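PDB 5C86: kelch domain-containing protein from Colletotrichum graminicola M1.001, which probably oxidises alcohols to aldehydes at a copper centre while reducing oxygen to hydrogen peroxide, as its relatives in the galactose oxidase (AA5) family do. Local coordinates for residues H335-L340 with T345-G350; K290-G295 with Q366-P371; R417-A420 with V425-D428; P13-A18 with G351-A356. All coordinates share one frame; numbering follows the deposited sequence.

Interaction 1. Residues H335-L340 with T345-G350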
loop_
_atom_site.group_PDB
_atom_site.type_symbol
_atom_site.label_atom_id
_atom_site.label_comp_id
_atom_site.label_asym_id
_atom_site.label_seq_id
_atom_site.Cartn_x
_atom_site.Cartn_y
_atom_site.Cartn_z
ATOM N N HIS A 335 -13.500 3.449 -3.382
ATOM C CA HIS A 335 -12.879 2.861 -4.564
ATOM C C HIS A 335 -11.842 3.742 -5.237
ATOM O O HIS A 335 -11.474 3.454 -6.380
ATOM C CB HIS A 335 -13.934 2.330 -5.559
ATOM C CG HIS A 335 -14.625 1.100 -5.081
ATOM N ND1 HIS A 335 -15.749 0.607 -5.708
ATOM C CD2 HIS A 335 -14.344 0.218 -4.104
ATOM C CE1 HIS A 335 -16.110 -0.516 -5.141
ATOM N NE2 HIS A 335 -15.292 -0.782 -4.162
ATOM N N SER A 336 -11.382 4.759 -4.539
ATOM C CA SER A 336 -10.205 5.574 -4.968
ATOM C C SER A 336 -8.900 4.878 -4.519
ATOM O O SER A 336 -8.883 4.033 -3.653
ATOM C CB SER A 336 -10.266 6.983 -4.416
ATOM O OG SER A 336 -10.179 6.995 -2.969
ATOM N N THR A 337 -7.875 5.228 -5.262
ATOM C CA THR A 337 -6.548 4.636 -5.082
ATOM C C THR A 337 -5.489 5.741 -5.100
ATOM O O THR A 337 -5.678 6.799 -5.658
ATOM C CB THR A 337 -6.265 3.575 -6.142
ATOM O OG1 THR A 337 -6.442 4.163 -7.449
ATOM C CG2 THR A 337 -7.080 2.318 -5.939
ATOM N N ALA A 338 -4.313 5.443 -4.452
ATOM C CA ALA A 338 -3.150 6.308 -4.564
ATOM C C ALA A 338 -1.910 5.426 -4.368
ATOM O O ALA A 338 -1.983 4.418 -3.683
ATOM C CB ALA A 338 -3.129 7.423 -3.557
ATOM N N LEU A 339 -0.824 5.793 -5.034
ATOM C CA LEU A 339 0.315 4.936 -5.058
ATOM C C LEU A 339 1.579 5.734 -5.389
ATOM O O LEU A 339 1.604 6.562 -6.302
ATOM C CB LEU A 339 0.124 3.815 -6.070
ATOM C CG LEU A 339 0.960 2.574 -5.787
ATOM C CD1 LEU A 339 0.398 1.785 -4.651
ATOM C CD2 LEU A 339 1.086 1.751 -7.026
ATOM N N LEU A 340 2.668 5.456 -4.654
ATOM C CA LEU A 340 3.970 6.064 -4.988
ATOM C C LEU A 340 4.537 5.463 -6.250
ATOM O O LEU A 340 4.588 4.260 -6.392
ATOM C CB LEU A 340 4.996 5.802 -3.884
ATOM C CG LEU A 340 6.347 6.447 -4.054
ATOM C CD1 LEU A 340 6.195 7.920 -4.026
ATOM C CD2 LEU A 340 7.294 5.976 -2.955
ATOM N N THR A 345 6.633 10.889 -7.749
ATOM C CA THR A 345 5.301 11.452 -7.791
ATOM C C THR A 345 4.341 10.367 -7.218
ATOM O O THR A 345 4.705 9.194 -7.008
ATOM C CB THR A 345 4.857 11.795 -9.244
ATOM O OG1 THR A 345 4.716 10.578 -9.953
ATOM C CG2 THR A 345 5.849 12.770 -9.846
ATOM N N ILE A 346 3.089 10.793 -7.011
ATOM C CA ILE A 346 2.073 9.952 -6.409
ATOM C C ILE A 346 0.834 9.913 -7.273
ATOM O O ILE A 346 0.232 10.957 -7.541
ATOM C CB ILE A 346 1.685 10.399 -5.033
ATOM C CG1 ILE A 346 2.916 10.599 -4.143
ATOM C CG2 ILE A 346 0.782 9.338 -4.405
ATOM C CD1 ILE A 346 2.663 10.981 -2.692
ATOM N N TRP A 347 0.520 8.756 -7.745
ATOM C CA TRP A 347 -0.828 8.526 -8.385
ATOM C C TRP A 347 -1.935 8.756 -7.426
ATOM O O TRP A 347 -1.883 8.348 -6.271
ATOM C CB TRP A 347 -0.914 7.116 -8.896
ATOM C CG TRP A 347 -2.289 6.641 -9.133
ATOM C CD1 TRP A 347 -2.988 5.762 -8.304
ATOM C CD2 TRP A 347 -3.117 6.906 -10.246
ATOM N NE1 TRP A 347 -4.248 5.538 -8.836
ATOM C CE2 TRP A 347 -4.315 6.213 -10.029
ATOM C CE3 TRP A 347 -2.983 7.710 -11.378
ATOM C CZ2 TRP A 347 -5.397 6.292 -10.952
ATOM C CZ3 TRP A 347 -4.051 7.786 -12.304
ATOM C CH2 TRP A 347 -5.215 7.096 -12.048
ATOM N N SER A 348 -2.983 9.469 -7.889
ATOM C CA SER A 348 -4.295 9.578 -7.184
ATOM C C SER A 348 -5.452 9.502 -8.208
ATOM O O SER A 348 -5.445 10.318 -9.163
ATOM C CB SER A 348 -4.373 10.882 -6.454
ATOM O OG SER A 348 -5.678 11.117 -5.955
ATOM N N GLY A 349 -6.312 8.503 -8.029
ATOM C CA GLY A 349 -7.422 8.475 -8.974
ATOM C C GLY A 349 -8.438 7.500 -8.592
ATOM O O GLY A 349 -8.507 7.031 -7.499
ATOM N N GLY A 350 -9.305 7.199 -9.553
ATOM C CA GLY A 350 -10.387 6.254 -9.258
ATOM C C GLY A 350 -11.565 6.834 -8.497
ATOM O O GLY A 350 -11.695 8.040 -8.302
HETATM O O HOH W 1 -6.726 9.103 -4.537
#
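H335 sets its carbonyl O beside G350 at the mouth of an antiparallel hairpin, while its ring leads away into the copper site with H423 and Y120, ND1 bonded to G352 O. S336 pairs with G350, a non-hydrogen-bonded pair in which S336 CA touches G349 O; its hydroxyl turns back to N333 O. T337 and G349 form the next, hydrogen-bonded pair, T337 N reaching G349 O at 2.9 Å and G349 N returning to T337 O at 3.0 Å. The hydroxyl of T337, tucked between its backbone N and carbonyl carbon (chi1 55°), receives the indole N-H of W347: NE1 to OG1 is 2.9 Å, nearly straight at 171° and close to the ring plane. W347 lies along the same sheet face, one ring face under G349 N, where the glycine leaves room for the indole. On the other face, water 1 links T337 O (2.8 Å) to S348 OG (2.7 Å). A338 follows opposite S348, its CA pressed to W347 O at 2.9 Å, a close CA-H...O contact. L339 and W347 then exchange backbone bonds, and L339 CB meets W347 CD1. L340 ends the run, CD1 lying 4.2 Å from I346 CG1 on the face that covers V284 of the neighbouring blade. T337 OG1, taking the indole N-H, also bonds P16 O and so can give its own proton there, joining this inner hairpin of a propeller blade to the loop at P16 and helping to hold the strand that directly follows the copper ligand H335.

Interaction 2. Residues K290-G295 with Q366-P371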
loop_
_atom_site.group_PDB
_atom_site.type_symbol
_atom_site.label_atom_id
_atom_site.label_comp_id
_atom_site.label_asym_id
_atom_site.label_seq_id
_atom_site.Cartn_x
_atom_site.Cartn_y
_atom_site.Cartn_z
ATOM N N LYS A 290 7.996 11.540 4.643
ATOM C CA LYS A 290 6.708 12.180 4.804
ATOM C C LYS A 290 5.599 11.306 4.248
ATOM O O LYS A 290 5.855 10.318 3.523
ATOM C CB LYS A 290 6.662 13.600 4.193
ATOM C CG LYS A 290 7.636 14.565 4.886
ATOM C CD LYS A 290 7.391 16.033 4.318
ATOM C CE LYS A 290 8.510 17.029 4.615
ATOM N NZ LYS A 290 9.555 16.863 3.550
ATOM N N ILE A 291 4.373 11.652 4.618
ATOM C CA ILE A 291 3.198 10.856 4.233
ATOM C C ILE A 291 2.124 11.745 3.616
ATOM O O ILE A 291 1.807 12.789 4.145
ATOM C CB ILE A 291 2.609 10.112 5.399
ATOM C CG1 ILE A 291 3.683 9.192 6.024
ATOM C CG2 ILE A 291 1.387 9.301 5.018
ATOM C CD1 ILE A 291 3.343 8.652 7.396
ATOM N N TRP A 292 1.620 11.377 2.465
ATOM C CA TRP A 292 0.530 12.185 1.825
ATOM C C TRP A 292 -0.780 11.453 2.020
ATOM O O TRP A 292 -0.828 10.230 1.761
ATOM C CB TRP A 292 0.842 12.283 0.407
ATOM C CG TRP A 292 0.004 13.258 -0.396
ATOM C CD1 TRP A 292 -0.102 14.563 -0.172
ATOM C CD2 TRP A 292 -0.697 12.958 -1.600
ATOM N NE1 TRP A 292 -0.828 15.156 -1.201
ATOM C CE2 TRP A 292 -1.207 14.191 -2.068
ATOM C CE3 TRP A 292 -0.917 11.812 -2.341
ATOM C CZ2 TRP A 292 -1.882 14.273 -3.277
ATOM C CZ3 TRP A 292 -1.577 11.928 -3.578
ATOM C CH2 TRP A 292 -2.024 13.162 -3.996
ATOM N N VAL A 293 -1.781 12.178 2.478
ATOM C CA VAL A 293 -3.113 11.654 2.768
ATOM C C VAL A 293 -4.050 12.316 1.801
ATOM O O VAL A 293 -4.224 13.540 1.895
ATOM C CB VAL A 293 -3.547 11.857 4.214
ATOM C CG1 VAL A 293 -4.825 11.137 4.444
ATOM C CG2 VAL A 293 -2.458 11.292 5.170
ATOM N N VAL A 294 -4.653 11.528 0.918
ATOM C CA VAL A 294 -5.443 12.106 -0.172
ATOM C C VAL A 294 -6.861 11.500 -0.220
ATOM O O VAL A 294 -7.069 10.286 -0.029
ATOM C CB VAL A 294 -4.771 11.869 -1.534
ATOM C CG1 VAL A 294 -4.354 10.444 -1.796
ATOM C CG2 VAL A 294 -5.584 12.449 -2.713
ATOM N N GLY A 295 -7.830 12.397 -0.449
ATOM C CA GLY A 295 -9.211 11.963 -0.677
ATOM C C GLY A 295 -9.946 11.655 0.593
ATOM O O GLY A 295 -9.645 12.152 1.685
ATOM N N GLN A 366 -4.545 11.587 -11.628
ATOM C CA GLN A 366 -3.429 12.474 -11.968
ATOM C C GLN A 366 -2.263 12.052 -11.054
ATOM O O GLN A 366 -2.522 11.448 -9.980
ATOM C CB GLN A 366 -3.713 13.929 -11.673
ATOM C CG GLN A 366 -4.843 14.587 -12.447
ATOM C CD GLN A 366 -5.268 15.931 -11.856
ATOM O OE1 GLN A 366 -6.040 16.023 -10.879
ATOM N NE2 GLN A 366 -4.766 16.988 -12.446
ATOM N N PHE A 367 -1.073 12.513 -11.387
ATOM C CA PHE A 367 0.090 12.316 -10.566
ATOM C C PHE A 367 0.412 13.585 -9.897
ATOM O O PHE A 367 0.484 14.672 -10.513
ATOM C CB PHE A 367 1.241 11.822 -11.464
ATOM C CG PHE A 367 1.016 10.481 -12.029
ATOM C CD1 PHE A 367 1.321 9.253 -11.343
ATOM C CD2 PHE A 367 0.401 10.329 -13.283
ATOM C CE1 PHE A 367 1.094 8.078 -11.865
ATOM C CE2 PHE A 367 0.163 9.054 -13.814
ATOM C CZ PHE A 367 0.526 7.914 -13.132
ATOM N N TRP A 368 0.561 13.537 -8.590
ATOM C CA TRP A 368 0.919 14.696 -7.809
ATOM C C TRP A 368 2.448 14.719 -7.591
ATOM O O TRP A 368 3.024 13.723 -7.165
ATOM C CB TRP A 368 0.255 14.728 -6.435
ATOM C CG TRP A 368 0.555 15.887 -5.600
ATOM C CD1 TRP A 368 0.215 17.228 -5.821
ATOM C CD2 TRP A 368 1.219 15.876 -4.323
ATOM N NE1 TRP A 368 0.685 17.995 -4.849
ATOM C CE2 TRP A 368 1.298 17.200 -3.880
ATOM C CE3 TRP A 368 1.828 14.849 -3.544
ATOM C CZ2 TRP A 368 1.854 17.544 -2.650
ATOM C CZ3 TRP A 368 2.345 15.192 -2.355
ATOM C CH2 TRP A 368 2.456 16.513 -1.917
ATOM N N SER A 369 3.054 15.830 -7.919
ATOM C CA SER A 369 4.472 16.045 -7.688
ATOM C C SER A 369 4.610 16.736 -6.366
ATOM O O SER A 369 4.184 17.918 -6.161
ATOM C CB SER A 369 5.119 16.919 -8.794
ATOM O OG SER A 369 5.192 16.267 -10.000
ATOM N N PRO A 370 5.273 16.075 -5.366
ATOM C CA PRO A 370 5.429 16.723 -4.111
ATOM C C PRO A 370 6.407 17.928 -4.073
ATOM O O PRO A 370 7.185 18.097 -5.024
ATOM C CB PRO A 370 5.950 15.564 -3.154
ATOM C CG PRO A 370 5.580 14.341 -3.857
ATOM C CD PRO A 370 5.721 14.656 -5.325
ATOM N N PRO A 371 6.432 18.710 -2.990
ATOM C CA PRO A 371 7.367 19.877 -2.868
ATOM C C PRO A 371 8.817 19.500 -3.113
ATOM O O PRO A 371 9.570 20.342 -3.608
ATOM C CB PRO A 371 7.162 20.356 -1.458
ATOM C CG PRO A 371 5.764 19.952 -1.151
ATOM C CD PRO A 371 5.531 18.633 -1.824
#
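W368 lays the six-membered part of its indole flat over the five-membered ring of W292, a textbook offset stack with centroids 3.8 Å apart and planes only 4° from parallel. The closest atoms are W368 CZ3 and W292 CD1, 3.3 Å apart; W368 CE3 lies over the middle of the W292 indole. Overlap continues from the W292 five-membered ring to the far end of its benzo ring, where W368 CB and CG border CZ2 and CH2. CG trans to the backbone N on each residue (chi1 -179° for W368, -170° for W292) carries both indoles off their strands toward each other. Further along, P370 folds back and places its CA 3.7 Å above the far face of W368, while V294 CB covers the far face of W292, making a sandwich of four layers. Each buried indole N-H has its own acceptor: W368 NE1 bonds V3 O and W292 NE1 bonds T325 OG1. The stack fills the seam between two neighbouring blades of the seven-bladed kelch propeller, strand 291-294 on one side and strand 364-369 on the other. Dispersion across the faces probably restrains the tilt of the two rings, and the N-H bonds at the edges their rotation in plane.

Interaction 3. Residues R417-A420 with V425-D428; sequences RVSA and VNTD
R417 grips D428 twice through a single nitrogen: NH1 makes a salt bridge to D428 OD1 at 2.8 Å and a longer bond to D428 O at 3.2 Å. OD1 is met on its anti lone pair, and guanidinium and carboxylate planes are nearly coplanar, 18° apart; the carbonyl O sits exactly in the guanidinium plane. An extended side chain from CG to NE carries R417 alongside D428 O. OD1 also takes L78 N, and R417 NH2 reaches P458 O and L78 O, so both charged ends are tied to neighbouring strands and loops. A second clasp follows: N426 ND2 gives S419 OG a hydrogen bond of 3.0 Å, straight at 174° and in the amide plane. N426 CG, opposite its backbone N (chi1 -177°), brings the amide over to S419. Its OD1 turns to the following turn, bonding Q429 N and, weakly, D428 N. Water 2 lies between A420 O (2.7 Å) and D428 OD2 (2.6 Å), in contact with both. Packing fills in beneath, S419 CB against D428 CB at 3.5 Å, with A420 O close over N426 CG at 3.0 Å. The two segments are the legs of a turn in the Early set domain that carries H423, a copper ligand; the salt bridge and the amide bond close the turn at successive points between its legs, and the surrounding bonds to OD1 would probably keep D428 ionised.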
loop_
_atom_site.group_PDB
_atom_site.type_symbol
_atom_site.label_atom_id
_atom_site.label_comp_id
_atom_site.label_asym_id
_atom_site.label_seq_id
_atom_site.Cartn_x
_atom_site.Cartn_y
_atom_site.Cartn_z
ATOM N N ARG A 417 9.335 -0.092 -0.198
ATOM C CA ARG A 417 8.890 -1.320 -0.778
ATOM C C ARG A 417 7.816 -1.131 -1.855
ATOM O O ARG A 417 6.855 -0.332 -1.655
ATOM C CB ARG A 417 8.388 -2.234 0.303
ATOM C CG ARG A 417 8.327 -3.723 -0.094
ATOM C CD ARG A 417 8.200 -4.667 1.112
ATOM N NE ARG A 417 8.032 -6.054 0.738
ATOM C CZ ARG A 417 6.928 -6.536 0.180
ATOM N NH1 ARG A 417 5.857 -5.826 0.101
ATOM N NH2 ARG A 417 6.876 -7.779 -0.249
ATOM N N VAL A 418 7.979 -1.803 -2.994
ATOM C CA VAL A 418 7.021 -1.683 -4.096
ATOM C C VAL A 418 5.690 -2.260 -3.669
ATOM O O VAL A 418 5.613 -3.291 -2.989
ATOM C CB VAL A 418 7.590 -2.399 -5.346
ATOM C CG1 VAL A 418 6.617 -2.523 -6.470
ATOM C CG2 VAL A 418 8.913 -1.770 -5.793
ATOM N N SER A 419 4.617 -1.586 -4.071
ATOM C CA SER A 419 3.318 -1.893 -3.475
ATOM C C SER A 419 2.142 -1.809 -4.449
ATOM O O SER A 419 2.319 -1.626 -5.627
ATOM C CB SER A 419 3.088 -1.045 -2.186
ATOM O OG SER A 419 2.903 0.296 -2.548
ATOM N N ALA A 420 0.982 -2.048 -3.851
ATOM C CA ALA A 420 -0.281 -2.174 -4.562
ATOM C C ALA A 420 -1.344 -1.819 -3.557
ATOM O O ALA A 420 -1.191 -1.994 -2.354
ATOM C CB ALA A 420 -0.501 -3.584 -5.050
ATOM N N VAL A 425 -6.394 -0.394 1.462
ATOM C CA VAL A 425 -5.503 -1.369 2.067
ATOM C C VAL A 425 -4.222 -1.420 1.229
ATOM O O VAL A 425 -4.272 -1.657 0.017
ATOM C CB VAL A 425 -6.108 -2.763 2.199
ATOM C CG1 VAL A 425 -5.075 -3.739 2.730
ATOM C CG2 VAL A 425 -7.392 -2.690 3.014
ATOM N N ASN A 426 -3.055 -1.249 1.851
ATOM C CA ASN A 426 -1.770 -1.370 1.210
ATOM C C ASN A 426 -0.797 -1.865 2.266
ATOM O O ASN A 426 -0.135 -1.046 2.961
ATOM C CB ASN A 426 -1.293 -0.091 0.549
ATOM C CG ASN A 426 0.010 -0.259 -0.167
ATOM O OD1 ASN A 426 0.686 -1.308 -0.017
ATOM N ND2 ASN A 426 0.378 0.731 -0.982
ATOM N N THR A 427 -0.682 -3.192 2.417
ATOM C CA THR A 427 0.240 -3.715 3.368
ATOM C C THR A 427 1.657 -3.808 2.892
ATOM O O THR A 427 2.584 -4.139 3.710
ATOM C CB THR A 427 -0.161 -5.135 3.813
ATOM O OG1 THR A 427 0.031 -6.014 2.711
ATOM C CG2 THR A 427 -1.630 -5.119 4.285
ATOM N N ASP A 428 1.834 -3.648 1.573
ATOM C CA ASP A 428 3.117 -3.828 0.942
ATOM C C ASP A 428 4.060 -2.637 1.105
ATOM O O ASP A 428 5.271 -2.795 0.947
ATOM C CB ASP A 428 2.948 -4.096 -0.539
ATOM C CG ASP A 428 2.510 -5.512 -0.865
ATOM O OD1 ASP A 428 3.186 -6.537 -0.543
ATOM O OD2 ASP A 428 1.385 -5.598 -1.431
HETATM O O HOH W 2 -0.883 -4.436 -1.332
#

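Interaction 4. Residues P13-A18 with G351-A356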
loop_
_atom_site.group_PDB
_atom_site.type_symbol
_atom_site.label_atom_id
_atom_site.label_comp_id
_atom_site.label_asym_id
_atom_site.label_seq_id
_atom_site.Cartn_x
_atom_site.Cartn_y
_atom_site.Cartn_z
ATOM N N PRO A 13 -9.368 3.138 -19.412
ATOM C CA PRO A 13 -10.612 2.570 -19.980
ATOM C C PRO A 13 -11.361 1.744 -18.928
ATOM O O PRO A 13 -12.450 1.220 -19.254
ATOM C CB PRO A 13 -10.084 1.659 -21.069
ATOM C CG PRO A 13 -8.770 1.140 -20.513
ATOM C CD PRO A 13 -8.189 2.359 -19.845
ATOM N N VAL A 14 -10.813 1.582 -17.685
ATOM C CA VAL A 14 -11.548 0.840 -16.587
ATOM C C VAL A 14 -11.383 1.724 -15.333
ATOM O O VAL A 14 -10.458 2.575 -15.267
ATOM C CB VAL A 14 -11.048 -0.550 -16.263
ATOM C CG1 VAL A 14 -10.993 -1.457 -17.488
ATOM C CG2 VAL A 14 -9.615 -0.554 -15.662
ATOM N N VAL A 15 -12.306 1.673 -14.352
ATOM C CA VAL A 15 -12.152 2.492 -13.178
ATOM C C VAL A 15 -10.998 1.808 -12.370
ATOM O O VAL A 15 -11.008 0.611 -12.084
ATOM C CB VAL A 15 -13.424 2.527 -12.320
ATOM C CG1 VAL A 15 -13.232 3.405 -11.117
ATOM C CG2 VAL A 15 -14.627 3.043 -13.177
ATOM N N PRO A 16 -9.977 2.654 -12.013
ATOM C CA PRO A 16 -8.761 2.087 -11.381
ATOM C C PRO A 16 -8.963 1.915 -9.879
ATOM O O PRO A 16 -8.448 2.715 -9.062
ATOM C CB PRO A 16 -7.687 3.074 -11.758
ATOM C CG PRO A 16 -8.378 4.356 -11.899
ATOM C CD PRO A 16 -9.791 4.030 -12.458
ATOM N N VAL A 17 -9.741 0.901 -9.552
ATOM C CA VAL A 17 -10.141 0.621 -8.197
ATOM C C VAL A 17 -9.016 -0.130 -7.433
ATOM O O VAL A 17 -8.999 -0.141 -6.188
ATOM C CB VAL A 17 -11.470 -0.184 -8.189
ATOM C CG1 VAL A 17 -11.866 -0.671 -6.817
ATOM C CG2 VAL A 17 -12.547 0.728 -8.812
ATOM N N ALA A 18 -8.182 -0.801 -8.158
ATOM C CA ALA A 18 -7.027 -1.509 -7.614
ATOM C C ALA A 18 -5.889 -1.085 -8.506
ATOM O O ALA A 18 -6.017 -1.063 -9.751
ATOM C CB ALA A 18 -7.229 -2.976 -7.603
ATOM N N GLY A 351 -12.322 5.895 -7.986
ATOM C CA GLY A 351 -13.588 6.154 -7.265
ATOM C C GLY A 351 -14.748 5.660 -8.107
ATOM O O GLY A 351 -14.742 5.811 -9.356
ATOM N N GLY A 352 -15.738 5.042 -7.444
ATOM C CA GLY A 352 -17.003 4.619 -8.075
ATOM C C GLY A 352 -16.989 3.144 -8.383
ATOM O O GLY A 352 -16.853 2.297 -7.481
ATOM N N LEU A 353 -17.182 2.817 -9.663
ATOM C CA LEU A 353 -17.427 1.488 -10.143
ATOM C C LEU A 353 -18.861 1.111 -9.708
ATOM O O LEU A 353 -19.076 0.262 -8.862
ATOM C CB LEU A 353 -16.399 0.371 -9.706
ATOM C CG LEU A 353 -16.368 -0.860 -10.618
ATOM C CD1 LEU A 353 -15.702 -0.592 -11.978
ATOM C CD2 LEU A 353 -15.700 -2.062 -9.994
ATOM N N CYS A 354 -19.833 1.765 -10.307
ATOM C CA CYS A 354 -21.202 1.607 -9.851
ATOM C C CYS A 354 -22.231 1.676 -10.941
ATOM O O CYS A 354 -23.369 2.079 -10.687
ATOM C CB CYS A 354 -21.459 2.656 -8.798
ATOM S SG CYS A 354 -20.726 4.268 -9.117
ATOM N N GLY A 355 -21.834 1.274 -12.131
ATOM C CA GLY A 355 -22.781 0.970 -13.251
ATOM C C GLY A 355 -22.470 1.738 -14.506
ATOM O O GLY A 355 -21.753 2.666 -14.505
ATOM N N ALA A 356 -23.085 1.369 -15.624
ATOM C CA ALA A 356 -22.973 2.176 -16.850
ATOM C C ALA A 356 -23.592 3.592 -16.712
ATOM O O ALA A 356 -24.693 3.804 -16.164
ATOM C CB ALA A 356 -23.639 1.405 -18.036
#
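V15 and V17 close on L353 from one side, a small apolar cluster in which all three residues are buried. L353 CD1 meets V15 CB at 3.9 Å and V15 CG2 at 4.0 Å, the two side chains slanting past each other. V17 comes in at about a right angle to the leucine, its CG2 touching L353 CB at 4.0 Å. The other methyl of V15, CG1, rests on G351 O at 3.3 Å; its place opposite the backbone N (chi1 -179°) directs it there. Behind these contacts the backbone is tightly shaped. V17 N bonds V15 O at 2.8 Å, an inverse gamma turn centred on P16 that brings both valines to the same leucine. On the other side G351, G352 and L353 all have positive phi; at the two glycines a side chain would jam against the preceding carbonyl O, and the chain can bend past V15. N361 supports the far part of this loop, its OD1 bonding C354 N and its ND2 bonding G355 O, and C354 belongs to the disulfide with C358. V17 O is held by T422 OG1, next to H423, and L353 also packs on F72. V17 lies beside the side chains of both H335 and H423, at the edge of the copper site. Across the two segments the contact is made by dispersion, while polar bonds from N361 and T422 fix the backbones, so that the N-terminal loop and the loop after strand 346-350 close together behind the copper-binding histidines.

From the N terminus, 13-18 opens interaction 4, whose loop of over 300 residues closes at 351-356 and spans most of the propeller. Inside it, 290-295 opens interaction 2, which closes only at 366-371, so the two loops cross. Interaction 1, a two-stranded hairpin, is nested within both, and strand 346-350 neighbours strand 364-369 of interaction 2, I346 O bonding W368 N. W347 CZ2 and P16 CG touch where interaction 1 meets interaction 4. Interaction 3 follows in series in the Early set domain, L339 CD1 packing on S419 OG. Together they tie two blades, the N-terminal loop and the C-terminal domain; interactions 1, 3 and 4 lie near the copper site, interaction 2 away from it.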